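PDB 3R0V: Alpha/beta hydrolase fold protein from Sphaerobacter thermophilus, which probably acts as a hydrolase of the alpha/beta hydrolase fold, though its natural substrate is not established. Local coordinates for residues 31-36 and 179-184; 149-154 and 173-178; 58-63 and 186-191. One frame throughout, in Å; residues are numbered along the deposited sequence.

Contact 1 of 3, residues 31-36 and 179-184; sequences GALSTR and EAVAHT. With MLT (D-malate), chain F.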
loop_
_atom_site.group_PDB
_atom_site.type_symbol
_atom_site.label_atom_id
_atom_site.label_comp_id
_atom_site.label_asym_id
_atom_site.label_seq_id
_atom_site.Cartn_x
_atom_site.Cartn_y
_atom_site.Cartn_z
ATOM N N GLY A 31 0.410 0.939 2.877
ATOM C CA GLY A 31 -1.031 0.859 2.692
ATOM C C GLY A 31 -1.837 1.589 3.751
ATOM O O GLY A 31 -1.355 2.513 4.401
ATOM N N ALA A 32 -3.085 1.163 3.922
ATOM C CA ALA A 32 -3.974 1.824 4.867
ATOM C C ALA A 32 -3.364 1.780 6.263
ATOM O O ALA A 32 -2.811 0.767 6.683
ATOM C CB ALA A 32 -5.355 1.170 4.842
ATOM N N LEU A 33 -3.459 2.910 6.961
ATOM C CA LEU A 33 -3.017 3.036 8.349
ATOM C C LEU A 33 -1.521 2.896 8.548
ATOM O O LEU A 33 -1.053 2.782 9.678
ATOM C CB LEU A 33 -3.762 2.056 9.263
ATOM C CG LEU A 33 -5.281 2.183 9.148
ATOM C CD1 LEU A 33 -5.951 1.029 9.876
ATOM C CD2 LEU A 33 -5.767 3.520 9.706
ATOM N N SER A 34 -0.770 2.908 7.454
ATOM C CA SER A 34 0.676 2.800 7.538
ATOM C C SER A 34 1.325 4.166 7.684
ATOM O O SER A 34 0.779 5.182 7.251
ATOM C CB SER A 34 1.218 2.166 6.261
ATOM O OG SER A 34 1.146 3.105 5.201
ATOM N N THR A 35 2.513 4.178 8.275
ATOM C CA THR A 35 3.411 5.326 8.164
ATOM C C THR A 35 4.738 4.764 7.696
ATOM O O THR A 35 4.841 3.569 7.411
ATOM C CB THR A 35 3.610 6.039 9.498
ATOM O OG1 THR A 35 4.316 5.178 10.401
ATOM C CG2 THR A 35 2.265 6.453 10.100
ATOM N N ARG A 36 5.763 5.605 7.624
ATOM C CA ARG A 36 7.045 5.145 7.109
ATOM C C ARG A 36 7.679 4.092 8.019
ATOM O O ARG A 36 8.436 3.243 7.552
ATOM C CB ARG A 36 7.992 6.327 6.845
ATOM C CG ARG A 36 8.658 6.957 8.056
ATOM C CD ARG A 36 9.352 8.243 7.617
ATOM N NE ARG A 36 10.390 8.690 8.541
ATOM C CZ ARG A 36 10.205 9.647 9.442
ATOM N NH1 ARG A 36 11.188 9.999 10.257
ATOM N NH2 ARG A 36 9.029 10.255 9.522
ATOM N N GLU A 179 -4.836 4.144 15.111
ATOM C CA GLU A 179 -5.836 5.125 15.509
ATOM C C GLU A 179 -5.381 6.538 15.164
ATOM O O GLU A 179 -6.180 7.361 14.702
ATOM C CB GLU A 179 -6.126 5.037 17.010
ATOM C CG GLU A 179 -6.889 3.801 17.429
ATOM C CD GLU A 179 -7.057 3.698 18.937
ATOM O OE1 GLU A 179 -6.110 4.051 19.670
ATOM O OE2 GLU A 179 -8.129 3.250 19.390
ATOM N N ALA A 180 -4.102 6.821 15.390
ATOM C CA ALA A 180 -3.583 8.164 15.142
ATOM C C ALA A 180 -3.757 8.616 13.693
ATOM O O ALA A 180 -3.914 9.811 13.423
ATOM C CB ALA A 180 -2.116 8.261 15.559
ATOM N N VAL A 181 -3.729 7.672 12.757
ATOM C CA VAL A 181 -3.873 8.025 11.345
ATOM C C VAL A 181 -5.197 7.543 10.750
ATOM O O VAL A 181 -5.349 7.503 9.531
ATOM C CB VAL A 181 -2.680 7.532 10.483
ATOM C CG1 VAL A 181 -1.393 8.239 10.912
ATOM C CG2 VAL A 181 -2.520 6.036 10.580
ATOM N N ALA A 182 -6.172 7.234 11.602
ATOM C CA ALA A 182 -7.469 6.766 11.112
ATOM C C ALA A 182 -8.178 7.774 10.206
ATOM O O ALA A 182 -8.983 7.391 9.350
ATOM C CB ALA A 182 -8.360 6.362 12.279
ATOM N N HIS A 183 -7.893 9.065 10.381
ATOM C CA HIS A 183 -8.520 10.076 9.527
ATOM C C HIS A 183 -8.139 9.897 8.042
ATOM O O HIS A 183 -8.775 10.489 7.170
ATOM C CB HIS A 183 -8.131 11.487 9.984
ATOM C CG HIS A 183 -6.659 11.716 9.985
ATOM N ND1 HIS A 183 -5.836 11.214 10.970
ATOM C CD2 HIS A 183 -5.855 12.380 9.120
ATOM C CE1 HIS A 183 -4.584 11.554 10.707
ATOM N NE2 HIS A 183 -4.570 12.258 9.587
ATOM N N THR A 184 -7.092 9.108 7.752
ATOM C CA THR A 184 -6.707 8.853 6.353
ATOM C C THR A 184 -7.402 7.644 5.717
ATOM O O THR A 184 -7.197 7.355 4.542
ATOM C CB THR A 184 -5.172 8.707 6.173
ATOM O OG1 THR A 184 -4.692 7.542 6.852
ATOM C CG2 THR A 184 -4.438 9.944 6.696
HETATM C C1 MLT F . -4.993 -2.201 3.003
HETATM O O1 MLT F . -4.054 -1.364 2.801
HETATM O O2 MLT F . -5.760 -2.546 2.105
HETATM C C2 MLT F . -5.123 -2.779 4.385
HETATM O O3 MLT F . -3.971 -2.477 5.147
HETATM C C3 MLT F . -5.347 -4.284 4.321
HETATM C C4 MLT F . -5.099 -4.908 5.677
HETATM O O4 MLT F . -4.584 -4.255 6.612
HETATM O O5 MLT F . -5.408 -6.099 5.884
HETATM O O HOH W 1 -5.263 4.939 6.054
#
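Leu33 and Val181 meet by van der Waals contact, methyl against carbonyl as well as methyl against methyl. CG2 of Val181, set between its own backbone N and carbonyl carbon (chi1 -64° for CG1), lies 3.7 Å from Leu33 O. Leu33 sends CD2 past it to the backbone of the next residue, 3.9 Å from Ala182 CA. Thr35 turns its methyl rather than its hydroxyl to the same valine, and Thr35 CG2 stands 4.2 Å from Val181 CG1.

One water links the segments, accepting from Leu33 N and donating to Thr184 OG1. Thr184 OG1 in turn donates to Val181 O at 2.8 Å, in the carbonyl plane; Thr184 N donates to the same oxygen. In the type II turn Gly31 to Ser34, Gly31 O takes Ser34 N and Ser34 OG, and a third donor, Arg60 NH1.

The turn also serves the ligand: Ala32 N donates to MLT O1 of D-malate at 2.9 Å, nearly straight at 166°. Ser96 N bonds it too, consistent with the oxyanion hole of this family. The loop, following strand 25-29, packs against the end of helix 175-180 and the turn after it, with Val151 and Met155 of helix 147-158 and Leu185 of helix 185-192 against Leu33.

Contact 2 of 3, residues 149-154 and 173-178; sequences DAVTYF and PMWPGM. With MLT (D-malate), chain F.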
loop_
_atom_site.group_PDB
_atom_site.type_symbol
_atom_site.label_atom_id
_atom_site.label_comp_id
_atom_site.label_asym_id
_atom_site.label_seq_id
_atom_site.Cartn_x
_atom_site.Cartn_y
_atom_site.Cartn_z
ATOM N N ASP A 149 -12.873 2.626 16.610
ATOM C CA ASP A 149 -14.012 1.992 15.961
ATOM C C ASP A 149 -13.927 2.140 14.441
ATOM O O ASP A 149 -14.360 1.246 13.717
ATOM C CB ASP A 149 -15.332 2.555 16.488
ATOM C CG ASP A 149 -15.587 2.192 17.942
ATOM O OD1 ASP A 149 -14.840 1.369 18.502
ATOM O OD2 ASP A 149 -16.561 2.727 18.517
ATOM N N ALA A 150 -13.370 3.252 13.963
ATOM C CA ALA A 150 -13.145 3.426 12.524
ATOM C C ALA A 150 -12.163 2.390 11.981
ATOM O O ALA A 150 -12.390 1.804 10.928
ATOM C CB ALA A 150 -12.655 4.839 12.218
ATOM N N VAL A 151 -11.082 2.142 12.712
ATOM C CA VAL A 151 -10.137 1.105 12.309
ATOM C C VAL A 151 -10.804 -0.271 12.308
ATOM O O VAL A 151 -10.641 -1.033 11.361
ATOM C CB VAL A 151 -8.900 1.077 13.227
ATOM C CG1 VAL A 151 -7.968 -0.069 12.822
ATOM C CG2 VAL A 151 -8.161 2.415 13.159
ATOM N N THR A 152 -11.548 -0.585 13.367
ATOM C CA THR A 152 -12.250 -1.857 13.447
ATOM C C THR A 152 -13.216 -2.036 12.275
ATOM O O THR A 152 -13.307 -3.116 11.691
ATOM C CB THR A 152 -13.016 -1.942 14.766
ATOM O OG1 THR A 152 -12.075 -1.876 15.841
ATOM C CG2 THR A 152 -13.789 -3.255 14.856
ATOM N N TYR A 153 -13.913 -0.961 11.926
ATOM C CA TYR A 153 -14.878 -0.979 10.838
ATOM C C TYR A 153 -14.167 -1.197 9.507
ATOM O O TYR A 153 -14.583 -2.028 8.706
ATOM C CB TYR A 153 -15.700 0.314 10.833
ATOM C CG TYR A 153 -16.800 0.352 9.801
ATOM C CD1 TYR A 153 -17.931 -0.444 9.926
ATOM C CD2 TYR A 153 -16.715 1.211 8.713
ATOM C CE1 TYR A 153 -18.949 -0.395 8.980
ATOM C CE2 TYR A 153 -17.726 1.273 7.769
ATOM C CZ TYR A 153 -18.829 0.462 7.904
ATOM O OH TYR A 153 -19.838 0.513 6.972
ATOM N N PHE A 154 -13.095 -0.444 9.273
ATOM C CA PHE A 154 -12.292 -0.661 8.069
ATOM C C PHE A 154 -11.842 -2.125 7.961
ATOM O O PHE A 154 -11.995 -2.764 6.916
ATOM C CB PHE A 154 -11.061 0.249 8.072
ATOM C CG PHE A 154 -9.961 -0.223 7.150
ATOM C CD1 PHE A 154 -10.087 -0.107 5.777
ATOM C CD2 PHE A 154 -8.819 -0.805 7.663
ATOM C CE1 PHE A 154 -9.076 -0.551 4.940
ATOM C CE2 PHE A 154 -7.813 -1.256 6.827
ATOM C CZ PHE A 154 -7.945 -1.128 5.478
ATOM N N PRO A 173 0.705 -3.546 20.189
ATOM C CA PRO A 173 1.340 -2.224 20.212
ATOM C C PRO A 173 1.068 -1.389 18.958
ATOM O O PRO A 173 1.178 -0.170 19.031
ATOM C CB PRO A 173 2.832 -2.560 20.314
ATOM C CG PRO A 173 2.867 -3.894 20.998
ATOM C CD PRO A 173 1.670 -4.629 20.460
HETATM N N MSE A 174 0.713 -2.027 17.844
HETATM C CA MSE A 174 0.416 -1.326 16.590
HETATM C C MSE A 174 -0.826 -0.430 16.650
HETATM O O MSE A 174 -0.964 0.521 15.868
HETATM C CB MSE A 174 0.203 -2.353 15.469
HETATM C CG MSE A 174 -0.847 -3.427 15.818
HETATM SE SE MSE A 174 -1.503 -4.481 14.304
HETATM C CE MSE A 174 -0.110 -4.038 13.025
ATOM N N TRP A 175 -1.743 -0.742 17.561
ATOM C CA TRP A 175 -3.077 -0.157 17.492
ATOM C C TRP A 175 -3.121 1.368 17.677
ATOM O O TRP A 175 -3.766 2.052 16.888
ATOM C CB TRP A 175 -4.039 -0.873 18.441
ATOM C CG TRP A 175 -5.486 -0.531 18.207
ATOM C CD1 TRP A 175 -6.232 0.382 18.892
ATOM C CD2 TRP A 175 -6.356 -1.110 17.227
ATOM N NE1 TRP A 175 -7.518 0.399 18.410
ATOM C CE2 TRP A 175 -7.621 -0.503 17.383
ATOM C CE3 TRP A 175 -6.196 -2.092 16.244
ATOM C CZ2 TRP A 175 -8.718 -0.837 16.587
ATOM C CZ3 TRP A 175 -7.297 -2.425 15.445
ATOM C CH2 TRP A 175 -8.546 -1.803 15.639
ATOM N N PRO A 176 -2.443 1.913 18.708
ATOM C CA PRO A 176 -2.500 3.377 18.842
ATOM C C PRO A 176 -1.989 4.127 17.603
ATOM O O PRO A 176 -2.567 5.162 17.249
ATOM C CB PRO A 176 -1.600 3.656 20.051
ATOM C CG PRO A 176 -1.635 2.391 20.847
ATOM C CD PRO A 176 -1.731 1.278 19.834
ATOM N N GLY A 177 -0.956 3.605 16.944
ATOM C CA GLY A 177 -0.443 4.226 15.734
ATOM C C GLY A 177 -1.479 4.239 14.625
ATOM O O GLY A 177 -1.569 5.191 13.853
HETATM N N MSE A 178 -2.269 3.173 14.541
HETATM C CA MSE A 178 -3.319 3.094 13.540
HETATM C C MSE A 178 -4.431 4.087 13.850
HETATM O O MSE A 178 -4.914 4.803 12.962
HETATM C CB MSE A 178 -3.885 1.676 13.481
HETATM C CG MSE A 178 -2.908 0.655 12.950
HETATM SE SE MSE A 178 -3.689 -1.140 13.011
HETATM C CE MSE A 178 -2.603 -1.946 11.619
HETATM C C1 MLT F . -4.993 -2.201 3.003
HETATM O O1 MLT F . -4.054 -1.364 2.801
HETATM O O2 MLT F . -5.760 -2.546 2.105
HETATM C C2 MLT F . -5.123 -2.779 4.385
HETATM O O3 MLT F . -3.971 -2.477 5.147
HETATM C C3 MLT F . -5.347 -4.284 4.321
HETATM C C4 MLT F . -5.099 -4.908 5.677
HETATM O O4 MLT F . -4.584 -4.255 6.612
HETATM O O5 MLT F . -5.408 -6.099 5.884
#
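Val151 lays its methyl CG1 against the six-membered ring of Trp175, 3.4 Å from CH2 and 3.6 Å from Trp175 CZ3, in an approach that is oblique to the ring. CG1 reaches there because it stands anti to the backbone N of Val151 (chi1 177°), while the other methyl, CG2, turns to helix 175-180 itself and lies 4.0 Å from Met178 O. Met178, a selenomethionine, adds its CB on that side, 4.4 Å from Val151 CG2.

Thr152 comes at the indole differently. Its side chain crosses that of Trp175 at about a right angle, and OG1 sits at the ring edge, near the plane, 3.5 Å from Trp175 CH2. That hydroxyl is already bonded to Gly148 O, one turn back in its own helix. An alanine in place of Trp175 is likely to open a gap beside Val151 CG1 and leave the threonine hydroxyl without its aromatic neighbour.

Farther along helix 147-158, Phe154 presents its ring edge to D-malate, with CZ 3.4 Å from MLT C2. No hydrogen bond joins the two segments, so the contact rests on van der Waals packing, largely apolar, and the ligand meets hydrocarbon on this side.

Contact 3 of 3, residues 58-63 and 186-191; sequences RGRGDS and PYDHAV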
loop_
_atom_site.group_PDB
_atom_site.type_symbol
_atom_site.label_atom_id
_atom_site.label_comp_id
_atom_site.label_asym_id
_atom_site.label_seq_id
_atom_site.Cartn_x
_atom_site.Cartn_y
_atom_site.Cartn_z
ATOM N N ARG A 58 0.666 11.430 2.742
ATOM C CA ARG A 58 0.127 12.679 3.265
ATOM C C ARG A 58 -0.869 12.464 4.401
ATOM O O ARG A 58 -1.656 11.507 4.397
ATOM C CB ARG A 58 -0.457 13.574 2.164
ATOM C CG ARG A 58 -1.636 13.013 1.403
ATOM C CD ARG A 58 -2.244 14.094 0.514
ATOM N NE ARG A 58 -1.211 14.656 -0.351
ATOM C CZ ARG A 58 -1.181 15.905 -0.802
ATOM N NH1 ARG A 58 -0.179 16.292 -1.579
ATOM N NH2 ARG A 58 -2.153 16.762 -0.500
ATOM N N GLY A 59 -0.798 13.350 5.388
ATOM C CA GLY A 59 -1.671 13.288 6.548
ATOM C C GLY A 59 -1.203 12.317 7.610
ATOM O O GLY A 59 -1.906 12.134 8.607
ATOM N N ARG A 60 -0.029 11.708 7.417
ATOM C CA ARG A 60 0.501 10.706 8.350
ATOM C C ARG A 60 1.919 11.024 8.786
ATOM O O ARG A 60 2.664 11.694 8.085
ATOM C CB ARG A 60 0.529 9.330 7.684
ATOM C CG ARG A 60 -0.718 9.017 6.916
ATOM C CD ARG A 60 -0.557 7.725 6.179
ATOM N NE ARG A 60 -1.579 7.613 5.155
ATOM C CZ ARG A 60 -2.081 6.461 4.739
ATOM N NH1 ARG A 60 -1.642 5.314 5.259
ATOM N NH2 ARG A 60 -3.009 6.466 3.799
ATOM N N GLY A 61 2.308 10.491 9.938
ATOM C CA GLY A 61 3.683 10.584 10.394
ATOM C C GLY A 61 4.153 12.022 10.399
ATOM O O GLY A 61 3.510 12.882 11.011
ATOM N N ASP A 62 5.260 12.310 9.722
ATOM C CA ASP A 62 5.804 13.668 9.731
ATOM C C ASP A 62 5.448 14.447 8.477
ATOM O O ASP A 62 5.960 15.542 8.257
ATOM C CB ASP A 62 7.320 13.648 9.938
ATOM C CG ASP A 62 7.714 13.140 11.310
ATOM O OD1 ASP A 62 6.992 13.434 12.295
ATOM O OD2 ASP A 62 8.741 12.437 11.410
ATOM N N SER A 63 4.564 13.889 7.656
ATOM C CA SER A 63 4.103 14.612 6.472
ATOM C C SER A 63 2.957 15.564 6.783
ATOM O O SER A 63 2.177 15.347 7.717
ATOM C CB SER A 63 3.654 13.654 5.387
ATOM O OG SER A 63 4.773 12.937 4.890
ATOM N N PRO A 186 -10.426 7.330 4.673
ATOM C CA PRO A 186 -11.144 7.706 3.450
ATOM C C PRO A 186 -10.210 7.902 2.256
ATOM O O PRO A 186 -10.648 7.764 1.121
ATOM C CB PRO A 186 -11.830 9.021 3.830
ATOM C CG PRO A 186 -11.993 8.934 5.324
ATOM C CD PRO A 186 -10.706 8.266 5.773
ATOM N N TYR A 187 -8.948 8.236 2.502
ATOM C CA TYR A 187 -7.991 8.402 1.409
ATOM C C TYR A 187 -7.743 7.063 0.730
ATOM O O TYR A 187 -7.735 6.971 -0.501
ATOM C CB TYR A 187 -6.661 8.935 1.927
ATOM C CG TYR A 187 -6.700 10.305 2.560
ATOM C CD1 TYR A 187 -7.863 11.057 2.594
ATOM C CD2 TYR A 187 -5.538 10.864 3.081
ATOM C CE1 TYR A 187 -7.874 12.328 3.163
ATOM C CE2 TYR A 187 -5.534 12.119 3.638
ATOM C CZ TYR A 187 -6.705 12.848 3.681
ATOM O OH TYR A 187 -6.699 14.111 4.239
ATOM N N ASP A 188 -7.539 6.020 1.527
ATOM C CA ASP A 188 -7.331 4.699 0.952
ATOM C C ASP A 188 -8.585 4.184 0.256
ATOM O O ASP A 188 -8.494 3.502 -0.767
ATOM C CB ASP A 188 -6.780 3.745 2.002
ATOM C CG ASP A 188 -5.307 4.018 2.273
ATOM O OD1 ASP A 188 -4.961 4.566 3.332
ATOM O OD2 ASP A 188 -4.492 3.733 1.366
ATOM N N HIS A 189 -9.759 4.526 0.781
ATOM C CA HIS A 189 -10.982 4.161 0.081
ATOM C C HIS A 189 -11.013 4.812 -1.311
ATOM O O HIS A 189 -11.343 4.162 -2.309
ATOM C CB HIS A 189 -12.206 4.560 0.906
ATOM C CG HIS A 189 -13.506 4.129 0.296
ATOM N ND1 HIS A 189 -14.721 4.645 0.693
ATOM C CD2 HIS A 189 -13.778 3.248 -0.696
ATOM C CE1 HIS A 189 -15.687 4.088 -0.018
ATOM N NE2 HIS A 189 -15.142 3.239 -0.870
ATOM N N ALA A 190 -10.626 6.082 -1.388
ATOM C CA ALA A 190 -10.581 6.769 -2.677
ATOM C C ALA A 190 -9.574 6.146 -3.655
ATOM O O ALA A 190 -9.861 6.004 -4.846
ATOM C CB ALA A 190 -10.289 8.261 -2.472
ATOM N N VAL A 191 -8.396 5.785 -3.153
ATOM C CA VAL A 191 -7.387 5.128 -3.978
ATOM C C VAL A 191 -7.963 3.849 -4.598
ATOM O O VAL A 191 -7.792 3.585 -5.792
ATOM C CB VAL A 191 -6.144 4.781 -3.142
ATOM C CG1 VAL A 191 -5.232 3.800 -3.901
ATOM C CG2 VAL A 191 -5.406 6.053 -2.745
#
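Asp188 OD1 accepts from Arg60 NH2 at 2.8 Å in a salt bridge, met on the syn side but tilted out of the carboxylate plane, with an N-H...O angle of 145°. The guanidinium and carboxylate planes stand 81° apart, so a single guanidinium nitrogen makes the bond and no paired, two-pronged bridge forms. The arginine chain runs extended from CG to NE, which carries the charge from the loop across to helix 185-192. Its other terminal nitrogen, NH1, turns to the 31-36 loop, where Ser34 O also accepts from it.

The second carboxylate oxygen, Asp188 OD2, is taken by Arg57 NH1 and by OG of Ser96, a malate-binding residue that follows Ser95 in a GxSxG pattern resembling the nucleophile elbow of alpha/beta hydrolases. The salt bridge thus ties a loop after strand 51-52 to a helix next to the ligand pocket.

Beside it, the ring edge of Tyr187 faces the backbone of that loop, with CE2 4.0 Å from Arg58 O. Gly59 follows with positive phi (82°), and a beta carbon there would lie close to the tyrosine ring. The phenol reaches Asp65 OD2 through OH, while Arg58 turns its own guanidinium to Asp77 and Asp11.

In the fold
The three contacts show how an alpha/beta hydrolase holds a helical cap on its sheet-based core. Contacts 1 and 3 join loops after strands 25-29 and 51-52 to the cap; contact 2 joins two cap helices, 147-158 and 175-180, and its segments fall between those of both others in sequence. Contacts 1 and 2 share helix 175-180 and lie about 8 Å apart between centres; contacts 1 and 3 are about 7 Å apart, and along the chain their segments alternate. Contacts 2 and 3 stand about 14 Å apart and do not touch, so contact 1 links them. D-malate meets contacts 1 and 2, and Asp188 of contact 3 lies close by.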